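Local coordinates for protein MNMC2 (Aquifex aeolicus, PDB 3VYW) that methylates the wobble uridine of tRNA with S-adenosylmethionine as methyl donor, working without the oxidase domain to which this kind of enzyme is usually fused, at residues L22-E25 against E26-I30; A114-H117 against L118-N122; L155-V158 against P159-G163; R176-I179 against K180-E183. One frame throughout, in Å; residues are numbered along the deposited sequence.

Contact 1 (L22-E25 against E26-I30); sequences LTEE and EFNVI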
loop_
_atom_site.group_PDB
_atom_site.type_symbol
_atom_site.label_atom_id
_atom_site.label_comp_id
_atom_site.label_asym_id
_atom_site.label_seq_id
_atom_site.Cartn_x
_atom_site.Cartn_y
_atom_site.Cartn_z
ATOM N N LEU A 22 -23.443 -18.418 13.631
ATOM C CA LEU A 22 -23.779 -18.521 12.227
ATOM C C LEU A 22 -24.387 -19.842 11.840
ATOM O O LEU A 22 -24.311 -20.802 12.561
ATOM C CB LEU A 22 -22.570 -18.269 11.358
ATOM C CG LEU A 22 -21.311 -18.996 11.738
ATOM C CD1 LEU A 22 -20.132 -18.323 11.102
ATOM C CD2 LEU A 22 -21.202 -18.913 13.225
ATOM N N THR A 23 -24.990 -19.867 10.671
ATOM C CA THR A 23 -25.458 -21.088 10.085
ATOM C C THR A 23 -24.310 -21.886 9.549
ATOM O O THR A 23 -23.222 -21.416 9.423
ATOM C CB THR A 23 -26.524 -20.876 8.997
ATOM O OG1 THR A 23 -26.034 -20.023 7.983
ATOM C CG2 THR A 23 -27.695 -20.234 9.575
ATOM N N GLU A 24 -24.567 -23.133 9.272
ATOM C CA GLU A 24 -23.569 -23.951 8.692
ATOM C C GLU A 24 -23.212 -23.436 7.329
ATOM O O GLU A 24 -22.078 -23.464 6.967
ATOM C CB GLU A 24 -24.037 -25.395 8.651
ATOM C CG GLU A 24 -23.094 -26.343 7.975
ATOM C CD GLU A 24 -21.911 -26.636 8.809
ATOM O OE1 GLU A 24 -22.021 -26.553 10.011
ATOM O OE2 GLU A 24 -20.865 -26.946 8.275
ATOM N N GLU A 25 -24.187 -23.026 6.575
ATOM C CA GLU A 25 -23.932 -22.499 5.251
ATOM C C GLU A 25 -23.070 -21.282 5.367
ATOM O O GLU A 25 -22.197 -21.079 4.595
ATOM C CB GLU A 25 -25.145 -22.089 4.477
ATOM C CG GLU A 25 -25.097 -22.087 2.956
ATOM C CD GLU A 25 -23.913 -22.821 2.304
ATOM O OE1 GLU A 25 -23.059 -23.435 2.984
ATOM O OE2 GLU A 25 -23.847 -22.830 1.068
ATOM N N GLU A 26 -23.350 -20.448 6.304
ATOM C CA GLU A 26 -22.549 -19.293 6.552
ATOM C C GLU A 26 -21.157 -19.653 6.931
ATOM O O GLU A 26 -20.242 -19.016 6.508
ATOM C CB GLU A 26 -23.151 -18.479 7.665
ATOM C CG GLU A 26 -24.054 -17.386 7.180
ATOM C CD GLU A 26 -24.823 -16.732 8.283
ATOM O OE1 GLU A 26 -24.806 -17.241 9.391
ATOM O OE2 GLU A 26 -25.438 -15.702 8.047
ATOM N N PHE A 27 -20.996 -20.653 7.777
ATOM C CA PHE A 27 -19.681 -21.077 8.157
ATOM C C PHE A 27 -18.902 -21.604 6.984
ATOM O O PHE A 27 -17.744 -21.345 6.853
ATOM C CB PHE A 27 -19.715 -22.130 9.239
ATOM C CG PHE A 27 -18.373 -22.641 9.591
ATOM C CD1 PHE A 27 -17.607 -21.982 10.489
ATOM C CD2 PHE A 27 -17.867 -23.739 8.970
ATOM C CE1 PHE A 27 -16.352 -22.423 10.790
ATOM C CE2 PHE A 27 -16.619 -24.189 9.261
ATOM C CZ PHE A 27 -15.858 -23.530 10.176
ATOM N N ASN A 28 -19.549 -22.358 6.144
ATOM C CA ASN A 28 -18.890 -22.957 5.030
ATOM C C ASN A 28 -18.365 -21.916 4.100
ATOM O O ASN A 28 -17.276 -22.011 3.623
ATOM C CB ASN A 28 -19.859 -23.825 4.273
ATOM C CG ASN A 28 -20.096 -25.157 4.929
ATOM O OD1 ASN A 28 -21.053 -25.829 4.616
ATOM N ND2 ASN A 28 -19.225 -25.546 5.818
ATOM N N VAL A 29 -19.180 -20.934 3.822
ATOM C CA VAL A 29 -18.813 -19.869 2.952
ATOM C C VAL A 29 -17.683 -19.011 3.448
ATOM O O VAL A 29 -16.806 -18.707 2.704
ATOM C CB VAL A 29 -20.005 -18.995 2.653
ATOM C CG1 VAL A 29 -19.561 -17.724 2.010
ATOM C CG2 VAL A 29 -20.941 -19.715 1.740
ATOM N N ILE A 30 -17.680 -18.642 4.703
ATOM C CA ILE A 30 -16.590 -17.879 5.222
ATOM C C ILE A 30 -15.318 -18.644 5.122
ATOM O O ILE A 30 -14.333 -18.112 4.756
ATOM C CB ILE A 30 -16.764 -17.577 6.704
ATOM C CG1 ILE A 30 -18.071 -16.874 6.982
ATOM C CG2 ILE A 30 -15.624 -16.738 7.208
ATOM C CD1 ILE A 30 -18.234 -15.585 6.247
HETATM O O HOH W 1 -21.530 -28.652 5.747
#
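A chi1 of 57° places T23 OG1 between its own backbone N and carbonyl carbon, where it faces E26, while the E26 side chain, extended beyond CG (chi2 170°), reaches back to the start of the turn. E26 N donates to T23 OG1 at 3.2 Å, and in return T23 N donates to E26 OE1 at 2.9 Å with an N-H...O angle of 162°. The second bond meets the carboxylate oxygen on its anti side, somewhat out of plane, and T23 OG1 adds a weak, longer bond to the same oxygen. These reciprocal bonds define a capping box with T23 as the N-cap of helix 24-37, and F27 N to T23 O continues the chain into helical bonding. Were E26 an alanine, T23 N would be likely to lose its carboxylate acceptor and the capping box its return bond. L22 CB touches the same carboxylate oxygen, E26 OE1, at 3.2 Å. L22 CD1 packs on F27 CB at 4.3 Å, at the edge of the ring and near its plane, and the F27 side chain packs on L11 and L15 of helix 3-18. Further round, N28 ND2 donates weakly to E24 OE2, and one water bridges E24 OE2 and N28 OD1, giving to each at 3.1 Å.

Contact 2 (A114-H117 against L118-N122); sequences ALKH and LWEVN
Backbone bonds from residue i+4 to residue i join the two segments as continuous helix: L118 N to A114 O is short at 2.7 Å, and W119 N to L115 O and V121 N to H117 O follow. The clearest side-chain contact is a CH-pi one. L115 and W119 both hold CG anti to the carbonyl carbon (chi1 -69° and -72°), which sends the two side chains alongside one another, and L115 CD2 sits 4.2 Å from the centroid of the W119 six-membered ring, 17° off its normal, displaced toward the rim. L115 CD2 also meets L118 CD1 at 4.4 Å, so one leucine branch serves two neighbours. The indole is fixed from outside as well: its NE1 donates to L125 O, and R165 makes a cation-pi contact with it. K116 and E120 run obliquely to each other; K116 CE approaches E120 OE2 to 3.4 Å, but the salt bridge from K116 NZ to E120 OE2 is long at 4.0 Å, and the ammonium has a hydrogen bond to P146 O. H117 has E120 OE1 over one face of its imidazole and hydrogen-bonds through NE2 to Y147 OH. L115 and W119 both touch V127 on strand 126-133, while L118 and V121 meet helix 88-94, as befits the helix of a Rossmann-like beta-alpha-beta unit; the N-terminal end of this helix carries the S-adenosylmethionine-binding Y109 and N110.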
loop_
_atom_site.group_PDB
_atom_site.type_symbol
_atom_site.label_atom_id
_atom_site.label_comp_id
_atom_site.label_asym_id
_atom_site.label_seq_id
_atom_site.Cartn_x
_atom_site.Cartn_y
_atom_site.Cartn_z
ATOM N N ALA A 114 11.197 8.090 -8.046
ATOM C CA ALA A 114 10.773 9.431 -7.833
ATOM C C ALA A 114 11.917 10.404 -7.752
ATOM O O ALA A 114 11.878 11.437 -8.347
ATOM C CB ALA A 114 9.959 9.496 -6.568
ATOM N N LEU A 115 12.935 10.073 -6.996
ATOM C CA LEU A 115 14.054 10.954 -6.806
ATOM C C LEU A 115 14.791 11.226 -8.076
ATOM O O LEU A 115 15.276 12.283 -8.267
ATOM C CB LEU A 115 14.995 10.446 -5.745
ATOM C CG LEU A 115 14.567 10.441 -4.305
ATOM C CD1 LEU A 115 15.618 9.734 -3.502
ATOM C CD2 LEU A 115 14.351 11.817 -3.766
ATOM N N LYS A 116 14.896 10.271 -8.957
ATOM C CA LYS A 116 15.518 10.573 -10.212
ATOM C C LYS A 116 14.770 11.611 -11.020
ATOM O O LYS A 116 15.345 12.518 -11.544
ATOM C CB LYS A 116 15.656 9.314 -11.030
ATOM C CG LYS A 116 16.715 9.423 -12.089
ATOM C CD LYS A 116 16.323 8.687 -13.338
ATOM C CE LYS A 116 17.202 9.095 -14.484
ATOM N NZ LYS A 116 18.630 8.899 -14.181
ATOM N N HIS A 117 13.479 11.446 -11.154
ATOM C CA HIS A 117 12.657 12.429 -11.767
ATOM C C HIS A 117 12.544 13.696 -11.033
ATOM O O HIS A 117 12.554 14.739 -11.621
ATOM C CB HIS A 117 11.312 11.844 -12.064
ATOM C CG HIS A 117 11.391 10.704 -12.994
ATOM N ND1 HIS A 117 11.033 10.790 -14.245
ATOM C CD2 HIS A 117 11.903 9.453 -12.824
ATOM C CE1 HIS A 117 11.262 9.640 -14.843
ATOM N NE2 HIS A 117 11.795 8.827 -13.966
ATOM N N LEU A 118 12.422 13.659 -9.736
ATOM C CA LEU A 118 12.250 14.898 -9.055
ATOM C C LEU A 118 13.449 15.761 -9.267
ATOM O O LEU A 118 13.327 16.930 -9.489
ATOM C CB LEU A 118 12.135 14.658 -7.577
ATOM C CG LEU A 118 10.799 14.198 -7.095
ATOM C CD1 LEU A 118 10.931 13.817 -5.649
ATOM C CD2 LEU A 118 9.849 15.344 -7.242
ATOM N N TRP A 119 14.620 15.187 -9.114
ATOM C CA TRP A 119 15.831 15.893 -9.371
ATOM C C TRP A 119 16.092 16.282 -10.792
ATOM O O TRP A 119 16.707 17.279 -11.041
ATOM C CB TRP A 119 17.011 15.273 -8.665
ATOM C CG TRP A 119 16.943 15.517 -7.199
ATOM C CD1 TRP A 119 16.422 16.599 -6.563
ATOM C CD2 TRP A 119 17.372 14.643 -6.145
ATOM N NE1 TRP A 119 16.514 16.462 -5.233
ATOM C CE2 TRP A 119 17.076 15.315 -4.924
ATOM C CE3 TRP A 119 17.968 13.418 -6.096
ATOM C CZ2 TRP A 119 17.364 14.770 -3.713
ATOM C CZ3 TRP A 119 18.250 12.877 -4.872
ATOM C CH2 TRP A 119 17.953 13.538 -3.711
ATOM N N GLU A 120 15.654 15.519 -11.754
ATOM C CA GLU A 120 15.838 15.962 -13.103
ATOM C C GLU A 120 15.065 17.230 -13.296
ATOM O O GLU A 120 15.530 18.142 -13.917
ATOM C CB GLU A 120 15.381 14.899 -14.087
ATOM C CG GLU A 120 16.102 13.592 -13.880
ATOM C CD GLU A 120 16.040 12.655 -15.057
ATOM O OE1 GLU A 120 14.949 12.235 -15.447
ATOM O OE2 GLU A 120 17.097 12.303 -15.566
ATOM N N VAL A 121 13.854 17.273 -12.790
ATOM C CA VAL A 121 13.033 18.434 -12.941
ATOM C C VAL A 121 13.552 19.660 -12.236
ATOM O O VAL A 121 13.579 20.716 -12.809
ATOM C CB VAL A 121 11.627 18.139 -12.454
ATOM C CG1 VAL A 121 10.978 19.388 -11.924
ATOM C CG2 VAL A 121 10.826 17.525 -13.572
ATOM N N ASN A 122 13.881 19.545 -10.971
ATOM C CA ASN A 122 14.583 20.577 -10.266
ATOM C C ASN A 122 15.727 20.012 -9.447
ATOM O O ASN A 122 15.504 19.403 -8.446
ATOM C CB ASN A 122 13.607 21.277 -9.349
ATOM C CG ASN A 122 14.272 21.935 -8.184
ATOM O OD1 ASN A 122 15.387 21.620 -7.848
ATOM N ND2 ASN A 122 13.580 22.843 -7.558
#

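Contact 3 (L155-V158 against P159-G163); sequences LERV and PEYEG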
loop_
_atom_site.group_PDB
_atom_site.type_symbol
_atom_site.label_atom_id
_atom_site.label_comp_id
_atom_site.label_asym_id
_atom_site.label_seq_id
_atom_site.Cartn_x
_atom_site.Cartn_y
_atom_site.Cartn_z
ATOM N N LEU A 155 19.911 3.537 -1.093
ATOM C CA LEU A 155 20.198 2.436 -0.222
ATOM C C LEU A 155 21.299 2.739 0.767
ATOM O O LEU A 155 21.255 2.303 1.872
ATOM C CB LEU A 155 20.451 1.168 -1.014
ATOM C CG LEU A 155 19.242 0.631 -1.755
ATOM C CD1 LEU A 155 19.664 -0.403 -2.741
ATOM C CD2 LEU A 155 18.261 0.058 -0.784
ATOM N N GLU A 156 22.269 3.516 0.345
ATOM C CA GLU A 156 23.377 3.901 1.156
ATOM C C GLU A 156 22.875 4.669 2.335
ATOM O O GLU A 156 23.421 4.586 3.386
ATOM C CB GLU A 156 24.341 4.767 0.363
ATOM C CG GLU A 156 25.394 3.998 -0.389
ATOM C CD GLU A 156 25.978 4.738 -1.569
ATOM O OE1 GLU A 156 25.799 5.941 -1.665
ATOM O OE2 GLU A 156 26.648 4.104 -2.384
ATOM N N ARG A 157 21.837 5.441 2.136
ATOM C CA ARG A 157 21.307 6.312 3.147
ATOM C C ARG A 157 20.267 5.715 4.058
ATOM O O ARG A 157 19.865 6.326 4.979
ATOM C CB ARG A 157 20.747 7.537 2.479
ATOM C CG ARG A 157 21.821 8.481 2.041
ATOM C CD ARG A 157 21.601 9.092 0.697
ATOM N NE ARG A 157 22.740 9.893 0.332
ATOM C CZ ARG A 157 23.755 9.442 -0.358
ATOM N NH1 ARG A 157 23.765 8.209 -0.746
ATOM N NH2 ARG A 157 24.752 10.214 -0.655
ATOM N N VAL A 158 19.760 4.538 3.713
ATOM C CA VAL A 158 18.853 3.912 4.628
ATOM C C VAL A 158 19.553 3.640 5.965
ATOM O O VAL A 158 20.638 3.198 5.819
ATOM C CB VAL A 158 18.257 2.670 3.987
ATOM C CG1 VAL A 158 17.484 1.853 4.974
ATOM C CG2 VAL A 158 17.384 3.077 2.837
ATOM N N PRO A 159 18.928 3.639 7.114
ATOM C CA PRO A 159 17.535 4.009 7.291
ATOM C C PRO A 159 17.283 5.415 7.765
ATOM O O PRO A 159 16.177 5.855 7.764
ATOM C CB PRO A 159 17.065 3.049 8.377
ATOM C CG PRO A 159 18.264 2.440 8.922
ATOM C CD PRO A 159 19.243 2.416 7.825
ATOM N N GLU A 160 18.308 6.137 8.190
ATOM C CA GLU A 160 18.107 7.489 8.606
ATOM C C GLU A 160 19.164 8.353 7.969
ATOM O O GLU A 160 20.306 8.005 7.959
ATOM C CB GLU A 160 18.112 7.582 10.123
ATOM C CG GLU A 160 16.762 7.961 10.703
ATOM C CD GLU A 160 16.559 7.522 12.142
ATOM O OE1 GLU A 160 16.190 8.366 12.980
ATOM O OE2 GLU A 160 16.750 6.328 12.435
ATOM N N TYR A 161 18.748 9.441 7.360
ATOM C CA TYR A 161 19.671 10.358 6.759
ATOM C C TYR A 161 19.172 11.791 6.723
ATOM O O TYR A 161 18.047 12.043 6.412
ATOM C CB TYR A 161 19.986 9.896 5.360
ATOM C CG TYR A 161 20.917 10.791 4.622
ATOM C CD1 TYR A 161 22.268 10.748 4.848
ATOM C CD2 TYR A 161 20.454 11.674 3.701
ATOM C CE1 TYR A 161 23.120 11.570 4.173
ATOM C CE2 TYR A 161 21.301 12.490 3.028
ATOM C CZ TYR A 161 22.633 12.434 3.269
ATOM O OH TYR A 161 23.477 13.249 2.593
ATOM N N GLU A 162 20.036 12.739 7.013
ATOM C CA GLU A 162 19.696 14.140 6.877
ATOM C C GLU A 162 20.737 14.870 6.054
ATOM O O GLU A 162 21.897 14.698 6.251
ATOM C CB GLU A 162 19.538 14.776 8.241
ATOM C CG GLU A 162 18.841 16.103 8.199
ATOM C CD GLU A 162 17.372 15.974 7.949
ATOM O OE1 GLU A 162 16.784 14.973 8.382
ATOM O OE2 GLU A 162 16.810 16.887 7.331
ATOM N N GLY A 163 20.319 15.675 5.109
ATOM C CA GLY A 163 21.234 16.170 4.119
ATOM C C GLY A 163 20.702 17.438 3.567
ATOM O O GLY A 163 19.647 17.855 3.946
#
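R157 stretches along one face of Y161 where helix 148-157 gives way to edge strand 160-162 of the mixed sheet in this Rossmann-like methyltransferase. Between them the chain passes from helix to strand through the cis peptide before P159, and V158 CG1 lies 3.4 Å from P159 CD. Both residues also touch L166 and L168 of strand 166-172, to which Y161 is joined by backbone bonding. Starting at the root of the arginine, R157 CB meets Y161 CB at 3.8 Å. The next atom, R157 CG, carries the contact: it stands over one face of the phenol ring, 3.7 Å from the Y161 centroid and 16° off the normal, a CH-pi contact offset toward the rim. The bend at chi2 (139°) carries the chain along the ring, and R157 CD passes above its CD2-CE2 side. A serine at Y161 would probably strip the aromatic cover from the R157 methylenes and leave that part of the chain freer to turn. R157 NE reaches Y161 CZ at 3.9 Å. Beyond it the guanidinium turns 68° from the ring plane, and its cation-pi contact is distant, R157 CZ being 5.2 Å from the Y161 centroid, and can add little. At the tip R157 NH1 donates to F153 O and also takes part in a salt bridge. There E156 OE1, 3.2 Å from R157 NH1, accepts through its own anti lone pair.

Contact 4 (R176-I179 against K180-E183); sequences RKRI and KEVE
E181 OE1 accepts from R178 NE at 2.9 Å with an N-H...O angle of 163°, the well-formed core of a salt bridge between residues three apart. The carboxylate oxygen lies close to the guanidinium plane, but from its own side the donor arrives above the carboxylate plane, and the two flat groups are turned 49° apart. The second bond of the bridge, R178 NH2 to E181 OE2 at 3.3 Å, is weak. R178 gets there by folding: with chi2 at -43° and a further bend at chi3, its chain curls round to E181, whose own chain is extended beyond CG. R178 NH1 is engaged separately by L172 O, so the guanidinium is held from more than one direction. The backbone below winds out of helix 175-178, which follows strand 166-172 and D174 and opens with A175, both S-adenosylmethionine-binding, in the Rossmann-like methyltransferase core. Here E181 N donates to R178 O at 3.3 Å, a bond spanning three residues rather than four. K180 turns its aliphatic part back along the helix, K180 CG lying 3.8 Å from K177 O. On the inner side I179 and V182 pack on F132 and I130 of strand 126-133, respectively, and both touch R215. R176, at the ligand end, forms salt bridges with D174 and with D285 and touches E202, another residue of the cofactor site.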
loop_
_atom_site.group_PDB
_atom_site.type_symbol
_atom_site.label_atom_id
_atom_site.label_comp_id
_atom_site.label_asym_id
_atom_site.label_seq_id
_atom_site.Cartn_x
_atom_site.Cartn_y
_atom_site.Cartn_z
ATOM N N ARG A 176 1.348 0.730 11.778
ATOM C CA ARG A 176 0.268 1.092 12.632
ATOM C C ARG A 176 0.788 1.639 13.931
ATOM O O ARG A 176 0.229 2.543 14.478
ATOM C CB ARG A 176 -0.555 -0.133 12.930
ATOM C CG ARG A 176 -1.473 -0.576 11.831
ATOM C CD ARG A 176 -2.287 -1.765 12.261
ATOM N NE ARG A 176 -1.433 -2.884 12.517
ATOM C CZ ARG A 176 -1.814 -4.041 13.005
ATOM N NH1 ARG A 176 -3.056 -4.280 13.270
ATOM N NH2 ARG A 176 -0.937 -4.973 13.195
ATOM N N LYS A 177 1.816 1.032 14.485
ATOM C CA LYS A 177 2.483 1.625 15.616
ATOM C C LYS A 177 3.305 2.846 15.331
ATOM O O LYS A 177 3.171 3.837 15.981
ATOM C CB LYS A 177 3.380 0.612 16.254
ATOM C CG LYS A 177 2.746 -0.067 17.424
ATOM C CD LYS A 177 3.389 -1.397 17.674
ATOM C CE LYS A 177 2.274 -2.356 17.926
ATOM N NZ LYS A 177 1.021 -1.700 17.472
ATOM N N ARG A 178 4.188 2.755 14.362
ATOM C CA ARG A 178 5.112 3.832 14.081
ATOM C C ARG A 178 4.485 5.121 13.596
ATOM O O ARG A 178 5.062 6.153 13.725
ATOM C CB ARG A 178 6.212 3.405 13.137
ATOM C CG ARG A 178 7.088 2.270 13.608
ATOM C CD ARG A 178 7.511 2.364 15.053
ATOM N NE ARG A 178 8.430 3.444 15.310
ATOM C CZ ARG A 178 9.689 3.457 14.946
ATOM N NH1 ARG A 178 10.210 2.439 14.319
ATOM N NH2 ARG A 178 10.431 4.480 15.220
ATOM N N ILE A 179 3.322 5.053 12.994
ATOM C CA ILE A 179 2.752 6.228 12.396
ATOM C C ILE A 179 2.385 7.322 13.366
ATOM O O ILE A 179 2.515 8.473 13.072
ATOM C CB ILE A 179 1.635 5.917 11.410
ATOM C CG1 ILE A 179 1.295 7.172 10.640
ATOM C CG2 ILE A 179 0.445 5.322 12.112
ATOM C CD1 ILE A 179 0.235 6.989 9.610
ATOM N N LYS A 180 1.986 6.943 14.555
ATOM C CA LYS A 180 1.531 7.896 15.514
ATOM C C LYS A 180 2.626 8.884 15.839
ATOM O O LYS A 180 2.347 10.021 16.165
ATOM C CB LYS A 180 1.009 7.214 16.763
ATOM C CG LYS A 180 0.142 6.006 16.500
ATOM C CD LYS A 180 -1.288 6.198 16.913
ATOM C CE LYS A 180 -1.947 4.847 17.049
ATOM N NZ LYS A 180 -3.275 4.871 17.708
ATOM N N GLU A 181 3.869 8.457 15.720
ATOM C CA GLU A 181 4.995 9.332 15.934
ATOM C C GLU A 181 5.127 10.446 14.944
ATOM O O GLU A 181 5.788 11.414 15.217
ATOM C CB GLU A 181 6.289 8.576 15.947
ATOM C CG GLU A 181 6.336 7.468 16.946
ATOM C CD GLU A 181 7.488 6.559 16.687
ATOM O OE1 GLU A 181 7.502 5.449 17.204
ATOM O OE2 GLU A 181 8.378 6.969 15.957
ATOM N N VAL A 182 4.543 10.316 13.774
ATOM C CA VAL A 182 4.789 11.333 12.798
ATOM C C VAL A 182 3.828 12.457 12.992
ATOM O O VAL A 182 2.640 12.302 12.864
ATOM C CB VAL A 182 4.661 10.819 11.383
ATOM C CG1 VAL A 182 4.736 11.965 10.422
ATOM C CG2 VAL A 182 5.730 9.803 11.090
ATOM N N GLU A 183 4.394 13.605 13.324
ATOM C CA GLU A 183 3.667 14.793 13.636
ATOM C C GLU A 183 4.286 15.892 12.829
ATOM O O GLU A 183 5.418 15.815 12.442
ATOM C CB GLU A 183 3.775 15.074 15.125
ATOM C CG GLU A 183 2.790 14.275 15.964
ATOM C CD GLU A 183 3.357 13.786 17.282
ATOM O OE1 GLU A 183 4.391 14.302 17.724
ATOM O OE2 GLU A 183 2.761 12.885 17.887
#

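Overall arrangement
From the N terminus the four contacts follow in series, none nesting in or crossing another, and each is closed within one short run of chain. Contact 1 starts helix 24-37 in the helical part, on the other side of the chain's centre from contacts 2 and 3; its centre lies about 53 Å from that of contact 2. Contact 2 ends helix 109-121 between strands 97-103 and 126-133. Contact 3 turns helix 148-157 into edge strand 160-162, with its nearest atoms about 7 Å from contact 2. Contact 4 leaves helix 175-178 toward strand 187-192, also about 7 Å from contact 3 at nearest atoms. Contact 3 includes an outer strand of the mixed sheet, and contacts 2 and 4 lie on helical segments packed on strand 126-133.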